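Local coordinates for appr-1-p processing domain protein (Thermus aquaticus Y51MC23, PDB 5M31) that belongs to the macro domain family, a compact alpha/beta fold with helices packed around a mixed beta sheet, at residues D51-Q54 with A55-A59; R98-Y101 with V102-L106. One frame throughout, in Å; residues are numbered along the deposited sequence.

Contact 1 of 2, residues D51-Q54 with A55-A59; sequences DNYQ and AYVKA
Val57 sets one methyl, CG2, over a face of the Tyr53 ring one helical turn earlier. Followed outward, Val57 first meets backbone: its CB rests 3.6 Å from the carbonyl oxygen Gln54 O. There the side chain forks. With CG1 anti to the backbone N (chi1 167°), CG2 is left beside that nitrogen, on the side of the branch that faces back down the helix. This methyl comes 3.3 Å from Tyr53 O and lies 3.5 Å above the ring plane, displaced toward the rim. Its line to the ring centroid leans 23° from the normal, a CH-pi contact over the face, and its closest ring atoms are CE1 and CZ, Tyr53 CZ to Val57 CG2 being 3.6 Å.

The backbone bond between the same two residues helps to set this spacing: Val57 N donates to Tyr53 O over 2.8 Å. Tyr56 N uses Asn52 O in the same way, and further bonds of this kind run from Ala55 to Asp51 and from Lys58 to Gln54. The Tyr56 ring, for its part, has Tyr53 O at its edge and in its plane, while its CD2 sits obliquely to the Tyr53 ring, 4.3 Å from Tyr53 CD1.

Inward-facing polar ends find partners elsewhere: Asn52 OD1 takes a hydrogen bond from Asn86 on strand 83-88, and Tyr56 OH bonds to Asn32 O. Lys46, from the preceding helix, makes a cation-pi contact with the Tyr53 ring. An i to i+4 aromatic-aliphatic pair on an amphipathic alpha-helix, with its inner side against the central sheet, is what this part of the macro domain presents.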
loop_
_atom_site.group_PDB
_atom_site.type_symbol
_atom_site.label_atom_id
_atom_site.label_comp_id
_atom_site.label_asym_id
_atom_site.label_seq_id
_atom_site.Cartn_x
_atom_site.Cartn_y
_atom_site.Cartn_z
ATOM N N ASP A 51 -5.039 14.750 4.480
ATOM C CA ASP A 51 -3.713 15.337 4.317
ATOM C C ASP A 51 -2.783 14.468 3.422
ATOM O O ASP A 51 -2.002 14.997 2.627
ATOM C CB ASP A 51 -3.061 15.564 5.673
ATOM C CG ASP A 51 -3.813 16.565 6.511
ATOM O OD1 ASP A 51 -4.752 17.267 5.992
ATOM O OD2 ASP A 51 -3.425 16.723 7.665
ATOM N N ASN A 52 -2.914 13.144 3.548
ATOM C CA ASN A 52 -2.222 12.194 2.665
ATOM C C ASN A 52 -2.674 12.390 1.241
ATOM O O ASN A 52 -1.842 12.436 0.340
ATOM C CB ASN A 52 -2.468 10.776 3.082
ATOM C CG ASN A 52 -1.849 9.768 2.159
ATOM O OD1 ASN A 52 -0.644 9.609 2.091
ATOM N ND2 ASN A 52 -2.717 9.112 1.364
ATOM N N TYR A 53 -3.984 12.555 1.045
ATOM C CA TYR A 53 -4.497 12.748 -0.324
ATOM C C TYR A 53 -3.925 13.999 -0.963
ATOM O O TYR A 53 -3.392 13.952 -2.096
ATOM C CB TYR A 53 -6.012 12.809 -0.308
ATOM C CG TYR A 53 -6.599 13.203 -1.654
ATOM C CD1 TYR A 53 -6.500 12.359 -2.736
ATOM C CD2 TYR A 53 -7.138 14.467 -1.860
ATOM C CE1 TYR A 53 -6.936 12.753 -3.991
ATOM C CE2 TYR A 53 -7.640 14.829 -3.097
ATOM C CZ TYR A 53 -7.569 13.942 -4.138
ATOM O OH TYR A 53 -8.023 14.314 -5.398
ATOM N N GLN A 54 -3.920 15.110 -0.228
ATOM C CA GLN A 54 -3.357 16.350 -0.795
ATOM C C GLN A 54 -1.884 16.210 -1.075
ATOM O O GLN A 54 -1.403 16.661 -2.101
ATOM C CB GLN A 54 -3.601 17.564 0.131
ATOM C CG GLN A 54 -5.084 17.993 0.286
ATOM C CD GLN A 54 -5.853 18.250 -1.031
ATOM O OE1 GLN A 54 -5.294 18.670 -2.052
ATOM N NE2 GLN A 54 -7.169 18.031 -0.983
ATOM N N ALA A 55 -1.137 15.592 -0.144
ATOM C CA ALA A 55 0.291 15.356 -0.389
ATOM C C ALA A 55 0.542 14.486 -1.610
ATOM O O ALA A 55 1.444 14.782 -2.432
ATOM C CB ALA A 55 0.944 14.745 0.837
ATOM N N TYR A 56 -0.297 13.467 -1.762
ATOM C CA TYR A 56 -0.254 12.563 -2.918
ATOM C C TYR A 56 -0.525 13.294 -4.224
ATOM O O TYR A 56 0.178 13.096 -5.241
ATOM C CB TYR A 56 -1.234 11.421 -2.715
ATOM C CG TYR A 56 -1.660 10.715 -3.973
ATOM C CD1 TYR A 56 -0.895 9.672 -4.531
ATOM C CD2 TYR A 56 -2.840 11.053 -4.572
ATOM C CE1 TYR A 56 -1.300 9.009 -5.697
ATOM C CE2 TYR A 56 -3.236 10.426 -5.712
ATOM C CZ TYR A 56 -2.518 9.373 -6.249
ATOM O OH TYR A 56 -3.005 8.815 -7.482
ATOM N N VAL A 57 -1.518 14.158 -4.224
ATOM C CA VAL A 57 -1.810 14.937 -5.418
ATOM C C VAL A 57 -0.600 15.771 -5.824
ATOM O O VAL A 57 -0.205 15.778 -7.016
ATOM C CB VAL A 57 -3.036 15.823 -5.245
ATOM C CG1 VAL A 57 -3.157 16.843 -6.350
ATOM C CG2 VAL A 57 -4.279 14.936 -5.151
ATOM N N LYS A 58 -0.002 16.483 -4.865
ATOM C CA LYS A 58 1.179 17.255 -5.152
ATOM C C LYS A 58 2.361 16.399 -5.628
ATOM O O LYS A 58 3.038 16.797 -6.600
ATOM C CB LYS A 58 1.571 18.095 -3.937
ATOM C CG LYS A 58 0.597 19.235 -3.694
ATOM C CD LYS A 58 0.896 19.937 -2.378
ATOM C CE LYS A 58 -0.095 21.069 -2.094
ATOM N NZ LYS A 58 0.274 22.309 -2.846
ATOM N N ALA A 59 2.535 15.200 -5.064
ATOM C CA ALA A 59 3.639 14.319 -5.465
ATOM C C ALA A 59 3.413 13.844 -6.908
ATOM O O ALA A 59 4.346 13.725 -7.736
ATOM C CB ALA A 59 3.754 13.136 -4.558
#

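Contact 2 of 2, residues R98-Y101 with V102-L106; sequences RMEY and VEEGL
Met99 O accepts a 2.9 Å hydrogen bond from Glu103 N, nearly straight out from the carbonyl, and the Glu103 side chain then folds back over the same oxygen. Its CG, anti to the carbonyl carbon (chi1 -65°), lies 3.3 Å from Met99 O. The carboxylate ends near the methionine side chain, which it crosses at a slant, with Glu103 OE2 3.6 Å from Met99 CG. That OE2 also forms a salt bridge with Arg141 of helix 135-146, against which Met99 packs as well, so a charged link and an apolar patch link the two helices.

One residue further along, Glu100 and Glu104 form the next i to i+4 pair. Their side chains run alongside each other in the same direction, the carboxylate planes turned 35° apart, and the nearest oxygens, Glu100 OE2 and Glu104 OE2, are 3.9 Å from one another. A water bridges the pair, donating to Glu100 OE2 at 2.7 Å and to Glu104 OE1 at 2.9 Å. Glu100 has a second deposited conformer, so this bridge describes one of its two positions.

Where the helix begins, Arg98 occupies the N-cap position and its carbonyl oxygen accepts from Val102 N. Arg98 reaches its CG over the centre of the Tyr101 ring, 4.1 Å above the plane. Gly105 N donates to Tyr101 O, continuing the i+4 to i bonding.

The three glutamates may be modestly favoured by the nearby helix N-terminus, Glu100 most. In this conformer of Glu100, the two that lie side by side should repel each other, a cost the shared water probably eases and a raised pKa in one might also relieve, whereas Arg141 should favour the ionised form of Glu103.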
loop_
_atom_site.group_PDB
_atom_site.type_symbol
_atom_site.label_atom_id
_atom_site.label_comp_id
_atom_site.label_asym_id
_atom_site.label_seq_id
_atom_site.Cartn_x
_atom_site.Cartn_y
_atom_site.Cartn_z
ATOM N N ARG A 98 -1.888 -4.165 -12.578
ATOM C CA ARG A 98 -1.073 -5.038 -13.363
ATOM C C ARG A 98 -0.052 -5.776 -12.511
ATOM O O ARG A 98 0.600 -5.154 -11.663
ATOM C CB ARG A 98 -0.295 -4.163 -14.308
ATOM C CG ARG A 98 0.502 -4.920 -15.250
ATOM C CD ARG A 98 0.247 -4.365 -16.626
ATOM N NE ARG A 98 1.097 -5.040 -17.500
ATOM C CZ ARG A 98 1.241 -4.720 -18.769
ATOM N NH1 ARG A 98 0.474 -3.783 -19.313
ATOM N NH2 ARG A 98 2.083 -5.396 -19.471
ATOM N N MET A 99 0.141 -7.056 -12.807
ATOM C CA MET A 99 0.973 -7.901 -11.904
ATOM C C MET A 99 2.407 -7.384 -11.835
ATOM O O MET A 99 2.997 -7.303 -10.754
ATOM C CB MET A 99 0.931 -9.360 -12.364
ATOM C CG MET A 99 1.565 -10.349 -11.396
ATOM S SD MET A 99 0.670 -10.440 -9.841
ATOM C CE MET A 99 -0.658 -11.538 -10.278
ATOM N N GLU A 100 2.936 -6.942 -12.970
ATOM C CA GLU A 100 4.320 -6.412 -12.992
ATOM C C GLU A 100 4.476 -5.223 -12.057
ATOM O O GLU A 100 5.529 -5.056 -11.362
ATOM C CB GLU A 100 4.717 -6.019 -14.434
ATOM C CG GLU A 100 5.951 -5.131 -14.526
ATOM C CD GLU A 100 6.263 -4.711 -15.947
ATOM O OE1 GLU A 100 6.117 -5.549 -16.852
ATOM O OE2 GLU A 100 6.690 -3.555 -16.146
ATOM N N TYR A 101 3.464 -4.390 -11.978
ATOM C CA TYR A 101 3.507 -3.195 -11.211
ATOM C C TYR A 101 3.392 -3.551 -9.714
ATOM O O TYR A 101 4.025 -2.924 -8.871
ATOM C CB TYR A 101 2.386 -2.259 -11.617
ATOM C CG TYR A 101 2.447 -1.832 -13.074
ATOM C CD1 TYR A 101 3.569 -2.071 -13.878
ATOM C CD2 TYR A 101 1.377 -1.157 -13.648
ATOM C CE1 TYR A 101 3.600 -1.619 -15.202
ATOM C CE2 TYR A 101 1.378 -0.799 -14.974
ATOM C CZ TYR A 101 2.517 -0.972 -15.721
ATOM O OH TYR A 101 2.483 -0.559 -17.046
ATOM N N VAL A 102 2.627 -4.582 -9.402
ATOM C CA VAL A 102 2.544 -5.078 -7.996
ATOM C C VAL A 102 3.913 -5.662 -7.596
ATOM O O VAL A 102 4.407 -5.423 -6.473
ATOM C CB VAL A 102 1.393 -6.108 -7.869
ATOM C CG1 VAL A 102 1.436 -6.811 -6.504
ATOM C CG2 VAL A 102 0.078 -5.377 -8.068
ATOM N N GLU A 103 4.543 -6.392 -8.507
ATOM C CA GLU A 103 5.864 -6.998 -8.197
ATOM C C GLU A 103 6.893 -5.929 -7.896
ATOM O O GLU A 103 7.640 -6.039 -6.907
ATOM C CB GLU A 103 6.357 -7.877 -9.317
ATOM C CG GLU A 103 5.477 -9.096 -9.547
ATOM C CD GLU A 103 5.677 -9.759 -10.906
ATOM O OE1 GLU A 103 6.388 -9.191 -11.793
ATOM O OE2 GLU A 103 5.119 -10.875 -11.083
ATOM N N GLU A 104 6.959 -4.906 -8.755
ATOM C CA GLU A 104 7.930 -3.832 -8.567
ATOM C C GLU A 104 7.563 -3.051 -7.294
ATOM O O GLU A 104 8.448 -2.639 -6.542
ATOM C CB GLU A 104 7.943 -2.919 -9.779
ATOM C CG GLU A 104 8.386 -3.650 -11.028
ATOM C CD GLU A 104 8.695 -2.727 -12.168
ATOM O OE1 GLU A 104 8.347 -1.528 -12.061
ATOM O OE2 GLU A 104 9.266 -3.210 -13.192
ATOM N N GLY A 105 6.258 -2.855 -7.042
ATOM C CA GLY A 105 5.822 -2.166 -5.839
ATOM C C GLY A 105 6.228 -2.922 -4.560
ATOM O O GLY A 105 6.582 -2.287 -3.524
ATOM N N LEU A 106 6.115 -4.249 -4.589
ATOM C CA LEU A 106 6.442 -5.038 -3.373
ATOM C C LEU A 106 7.954 -4.928 -3.009
ATOM O O LEU A 106 8.318 -4.853 -1.828
ATOM C CB LEU A 106 6.091 -6.488 -3.594
ATOM C CG LEU A 106 4.626 -6.805 -3.370
ATOM C CD1 LEU A 106 4.330 -8.166 -3.945
ATOM C CD2 LEU A 106 4.298 -6.751 -1.873
HETATM O O HOH W 1 7.052 -1.366 -14.613
#

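In the fold
Contact 1 comes first along the chain, spanning most of helix 50-61; contact 2 opens helix 99-116. Strands 71-74 and 83-88 lie between the two helices in sequence. The contact centres are 22 Å apart and their nearest atoms about 13 Å, so they do not touch. Both belong to one macro domain; residues 51-59 pack on Tyr73 and Phe71 of the outermost strand 71-74, while Arg98 is bonded through its backbone to Thr89, just after strand 83-88, and residues 98-106 lean on helix 135-146. They are thus separate pieces of the helical layers flanking the sheet, each held by its own neighbours.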